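Long-range contact in ArCE4A (Arthrobacter sp. AW19M34-1, PDB 5LFZ), which probably removes acetyl groups from N-acetylglucosamine-containing polysaccharides such as chitin, as a metal-dependent deacetylase of carbohydrate esterase family 4: residues D131-D142 with F209-H217. Residues are numbered along the deposited sequence; the frame is centred on the assembly and turned at random.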
loop_
_atom_site.group_PDB
_atom_site.type_symbol
_atom_site.label_atom_id
_atom_site.label_comp_id
_atom_site.label_asym_id
_atom_site.label_seq_id
_atom_site.Cartn_x
_atom_site.Cartn_y
_atom_site.Cartn_z
ATOM N N ASP A 131 15.511 9.910 4.111
ATOM C CA ASP A 131 14.305 10.191 3.336
ATOM C C ASP A 131 14.573 11.180 2.209
ATOM O O ASP A 131 13.917 11.144 1.170
ATOM C CB ASP A 131 13.196 10.722 4.247
ATOM C CG ASP A 131 12.889 9.782 5.399
ATOM O OD1 ASP A 131 13.332 8.617 5.347
ATOM O OD2 ASP A 131 12.204 10.206 6.353
ATOM N N ARG A 132 15.555 12.050 2.415
ATOM C CA ARG A 132 15.900 13.064 1.424
ATOM C C ARG A 132 16.361 12.438 0.104
ATOM O O ARG A 132 16.384 13.102 -0.935
ATOM C CB ARG A 132 16.984 13.988 1.979
ATOM C CG ARG A 132 18.345 13.334 2.063
ATOM C CD ARG A 132 19.239 14.031 3.064
ATOM N NE ARG A 132 20.563 13.418 3.097
ATOM C CZ ARG A 132 21.583 13.831 2.354
ATOM N NH1 ARG A 132 21.425 14.859 1.535
ATOM N NH2 ARG A 132 22.758 13.221 2.433
ATOM N N LEU A 133 16.716 11.158 0.150
ATOM C CA LEU A 133 17.176 10.435 -1.032
ATOM C C LEU A 133 16.032 9.761 -1.785
ATOM O O LEU A 133 16.236 9.183 -2.852
ATOM C CB LEU A 133 18.212 9.385 -0.635
ATOM C CG LEU A 133 19.472 9.909 0.047
ATOM C CD1 LEU A 133 20.419 8.761 0.365
ATOM C CD2 LEU A 133 20.146 10.950 -0.841
ATOM N N ILE A 134 14.830 9.833 -1.231
ATOM C CA ILE A 134 13.686 9.151 -1.824
ATOM C C ILE A 134 12.821 10.144 -2.589
ATOM O O ILE A 134 12.325 11.115 -2.019
ATOM C CB ILE A 134 12.867 8.428 -0.745
ATOM C CG1 ILE A 134 13.709 7.303 -0.136
ATOM C CG2 ILE A 134 11.577 7.864 -1.322
ATOM C CD1 ILE A 134 13.252 6.872 1.215
ATOM N N PRO A 135 12.636 9.898 -3.894
ATOM C CA PRO A 135 12.011 10.858 -4.808
ATOM C C PRO A 135 10.485 10.878 -4.728
ATOM O O PRO A 135 9.840 11.492 -5.577
ATOM C CB PRO A 135 12.474 10.366 -6.180
ATOM C CG PRO A 135 12.570 8.889 -6.015
ATOM C CD PRO A 135 13.007 8.648 -4.582
ATOM N N TYR A 136 9.931 10.213 -3.715
ATOM C CA TYR A 136 8.485 10.085 -3.539
ATOM C C TYR A 136 8.099 10.417 -2.102
ATOM O O TYR A 136 8.926 10.309 -1.200
ATOM C CB TYR A 136 8.015 8.656 -3.875
ATOM C CG TYR A 136 8.581 8.093 -5.159
ATOM C CD1 TYR A 136 8.338 8.717 -6.372
ATOM C CD2 TYR A 136 9.356 6.935 -5.160
ATOM C CE1 TYR A 136 8.850 8.218 -7.550
ATOM C CE2 TYR A 136 9.875 6.422 -6.345
ATOM C CZ TYR A 136 9.616 7.072 -7.537
ATOM O OH TYR A 136 10.121 6.607 -8.737
ATOM N N PRO A 137 6.841 10.827 -1.881
ATOM C CA PRO A 137 6.382 10.907 -0.493
ATOM C C PRO A 137 6.513 9.550 0.190
ATOM O O PRO A 137 6.296 8.522 -0.453
ATOM C CB PRO A 137 4.910 11.310 -0.625
ATOM C CG PRO A 137 4.805 11.948 -1.988
ATOM C CD PRO A 137 5.789 11.209 -2.837
ATOM N N LEU A 138 6.886 9.551 1.462
ATOM C CA LEU A 138 6.913 8.322 2.239
ATOM C C LEU A 138 5.548 8.116 2.889
ATOM O O LEU A 138 5.069 8.966 3.638
ATOM C CB LEU A 138 8.021 8.356 3.299
ATOM C CG LEU A 138 9.465 8.217 2.807
ATOM C CD1 LEU A 138 9.982 9.507 2.179
ATOM C CD2 LEU A 138 10.370 7.782 3.944
ATOM N N VAL A 139 4.918 6.987 2.597
ATOM C CA VAL A 139 3.583 6.737 3.112
ATOM C C VAL A 139 3.603 5.637 4.166
ATOM O O VAL A 139 3.888 4.478 3.867
ATOM C CB VAL A 139 2.609 6.361 1.981
ATOM C CG1 VAL A 139 1.215 6.101 2.538
ATOM C CG2 VAL A 139 2.594 7.463 0.914
ATOM N N LEU A 140 3.324 6.020 5.404
ATOM C CA LEU A 140 3.217 5.055 6.494
ATOM C C LEU A 140 1.753 4.685 6.675
ATOM O O LEU A 140 1.060 4.416 5.694
ATOM C CB LEU A 140 3.815 5.614 7.787
ATOM C CG LEU A 140 5.347 5.737 7.854
ATOM C CD1 LEU A 140 6.029 4.468 7.366
ATOM C CD2 LEU A 140 5.845 6.928 7.073
ATOM N N TRP A 141 1.284 4.680 7.921
ATOM C CA TRP A 141 -0.064 4.215 8.245
ATOM C C TRP A 141 -0.464 4.648 9.652
ATOM O O TRP A 141 0.394 4.945 10.483
ATOM C CB TRP A 141 -0.145 2.686 8.144
ATOM C CG TRP A 141 0.802 1.995 9.092
ATOM C CD1 TRP A 141 0.548 1.623 10.390
ATOM C CD2 TRP A 141 2.151 1.610 8.823
ATOM N NE1 TRP A 141 1.661 1.034 10.939
ATOM C CE2 TRP A 141 2.660 1.013 9.996
ATOM C CE3 TRP A 141 2.982 1.709 7.699
ATOM C CZ2 TRP A 141 3.958 0.509 10.074
ATOM C CZ3 TRP A 141 4.270 1.213 7.780
ATOM C CH2 TRP A 141 4.747 0.621 8.957
ATOM N N ASP A 142 -1.760 4.659 9.938
ATOM C CA ASP A 142 -2.188 4.943 11.302
ATOM C C ASP A 142 -2.915 3.745 11.902
ATOM O O ASP A 142 -3.114 3.683 13.110
ATOM C CB ASP A 142 -3.060 6.203 11.354
ATOM C CG ASP A 142 -4.375 6.039 10.632
ATOM O OD1 ASP A 142 -4.410 5.325 9.613
ATOM O OD2 ASP A 142 -5.379 6.634 11.081
ATOM N N PHE A 209 1.403 17.164 -0.436
ATOM C CA PHE A 209 1.896 15.793 -0.420
ATOM C C PHE A 209 3.206 15.697 -1.193
ATOM O O PHE A 209 3.197 15.493 -2.405
ATOM C CB PHE A 209 0.830 14.890 -1.030
ATOM C CG PHE A 209 1.054 13.430 -0.805
ATOM C CD1 PHE A 209 1.351 12.940 0.455
ATOM C CD2 PHE A 209 0.927 12.539 -1.855
ATOM C CE1 PHE A 209 1.546 11.589 0.655
ATOM C CE2 PHE A 209 1.118 11.191 -1.663
ATOM C CZ PHE A 209 1.423 10.711 -0.404
ATOM N N LYS A 210 4.335 15.844 -0.504
ATOM C CA LYS A 210 5.598 16.085 -1.203
ATOM C C LYS A 210 6.661 15.010 -0.944
ATOM O O LYS A 210 6.660 14.372 0.114
ATOM C CB LYS A 210 6.121 17.479 -0.822
ATOM C CG LYS A 210 6.421 18.353 -2.036
ATOM C CD LYS A 210 6.071 19.810 -1.839
ATOM C CE LYS A 210 5.789 20.449 -3.191
ATOM N NZ LYS A 210 5.033 19.523 -4.088
ATOM N N PRO A 211 7.563 14.788 -1.922
ATOM C CA PRO A 211 8.628 13.789 -1.784
ATOM C C PRO A 211 9.527 14.014 -0.576
ATOM O O PRO A 211 9.624 15.143 -0.088
ATOM C CB PRO A 211 9.439 13.952 -3.075
ATOM C CG PRO A 211 8.515 14.577 -4.036
ATOM C CD PRO A 211 7.606 15.450 -3.241
ATOM N N ALA A 212 10.172 12.944 -0.116
ATOM C CA ALA A 212 11.129 12.994 0.988
ATOM C C ALA A 212 10.500 13.419 2.315
ATOM O O ALA A 212 11.204 13.810 3.244
ATOM C CB ALA A 212 12.290 13.923 0.640
ATOM N N LYS A 213 9.174 13.339 2.397
ATOM C CA LYS A 213 8.449 13.584 3.642
ATOM C C LYS A 213 7.620 12.353 3.973
ATOM O O LYS A 213 7.218 11.623 3.071
ATOM C CB LYS A 213 7.537 14.805 3.530
ATOM C CG LYS A 213 8.238 16.109 3.188
ATOM C CD LYS A 213 9.181 16.548 4.295
ATOM C CE LYS A 213 9.450 18.039 4.203
ATOM N NZ LYS A 213 10.583 18.483 5.064
ATOM N N ALA A 214 7.349 12.129 5.256
ATOM C CA ALA A 214 6.566 10.965 5.667
ATOM C C ALA A 214 5.151 11.343 6.115
ATOM O O ALA A 214 4.947 12.346 6.793
ATOM C CB ALA A 214 7.288 10.211 6.775
ATOM N N TYR A 215 4.180 10.523 5.727
ATOM C CA TYR A 215 2.774 10.779 6.027
ATOM C C TYR A 215 2.119 9.497 6.510
ATOM O O TYR A 215 2.314 8.447 5.906
ATOM C CB TYR A 215 2.038 11.293 4.791
ATOM C CG TYR A 215 2.674 12.507 4.148
ATOM C CD1 TYR A 215 3.686 12.367 3.208
ATOM C CD2 TYR A 215 2.250 13.789 4.469
ATOM C CE1 TYR A 215 4.269 13.474 2.613
ATOM C CE2 TYR A 215 2.827 14.905 3.877
ATOM C CZ TYR A 215 3.836 14.739 2.950
ATOM O OH TYR A 215 4.411 15.847 2.360
ATOM N N ASP A 216 1.333 9.572 7.579
ATOM C CA ASP A 216 0.678 8.366 8.084
ATOM C C ASP A 216 -0.848 8.488 8.098
ATOM O O ASP A 216 -1.553 7.513 8.362
ATOM C CB ASP A 216 1.202 8.024 9.485
ATOM C CG ASP A 216 0.978 9.137 10.485
ATOM O OD1 ASP A 216 1.101 8.877 11.704
ATOM O OD2 ASP A 216 0.673 10.268 10.060
ATOM N N HIS A 217 -1.345 9.679 7.777
ATOM C CA HIS A 217 -2.767 9.998 7.864
ATOM C C HIS A 217 -3.023 11.236 7.010
ATOM O O HIS A 217 -2.110 12.033 6.814
ATOM C CB HIS A 217 -3.162 10.239 9.327
ATOM C CG HIS A 217 -4.634 10.404 9.548
ATOM N ND1 HIS A 217 -5.283 11.609 9.378
ATOM C CD2 HIS A 217 -5.578 9.522 9.951
ATOM C CE1 HIS A 217 -6.566 11.458 9.654
ATOM N NE2 HIS A 217 -6.772 10.200 10.004
HETATM O O HOH W 1 11.181 13.097 6.071
#
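Phe-209 lies against Pro-137 where the C-terminal tail pairs, as a short parallel two-stranded sheet, with strand 138-139 of the NodB-homology deacetylase fold. With CG anti to the backbone N (chi1 -167°), the Phe-209 ring takes Pro-137 CB over one face in a CH-pi contact, 3.8 Å from CB to the ring centroid, and meets Val-139 CG2 at its edge; Phe-204 stacks on the ring too. Phe-209 CD1 in turn sits over the centre of the Tyr-215 ring, 3.6 Å above its plane. Cut back to alanine, Phe-209 would probably leave Pro-137 CB without its aromatic cover and the Tyr-215 ring face without this neighbour. Lys-210 N donates an almost straight bond (174°) to Tyr-215 OH. A type II turn from Lys-210 to Lys-213 then brings Ala-212 N to Tyr-136 O, a hydrogen bond of 3.1 Å from well above the carbonyl plane, while a water donates to both Ala-212 O and Asp-131 OD2, the latter also hydrogen-bonded to His-126 ND1. Parallel backbone hydrogen bonds follow: Leu-138 N donates to Lys-213 O (2.6 Å). Ala-214 CB packs on Leu-140 CD2. Tyr-215 N donates to Leu-138 O, and Tyr-215 O accepts from Leu-140 N. Asp-216 CB lies against Trp-141 O (3.3 Å). At His-217, the ring edge presents CD2 to Asp-142 OD2 at 3.1 Å, an oxygen hydrogen-bonded to Ser-168 OG.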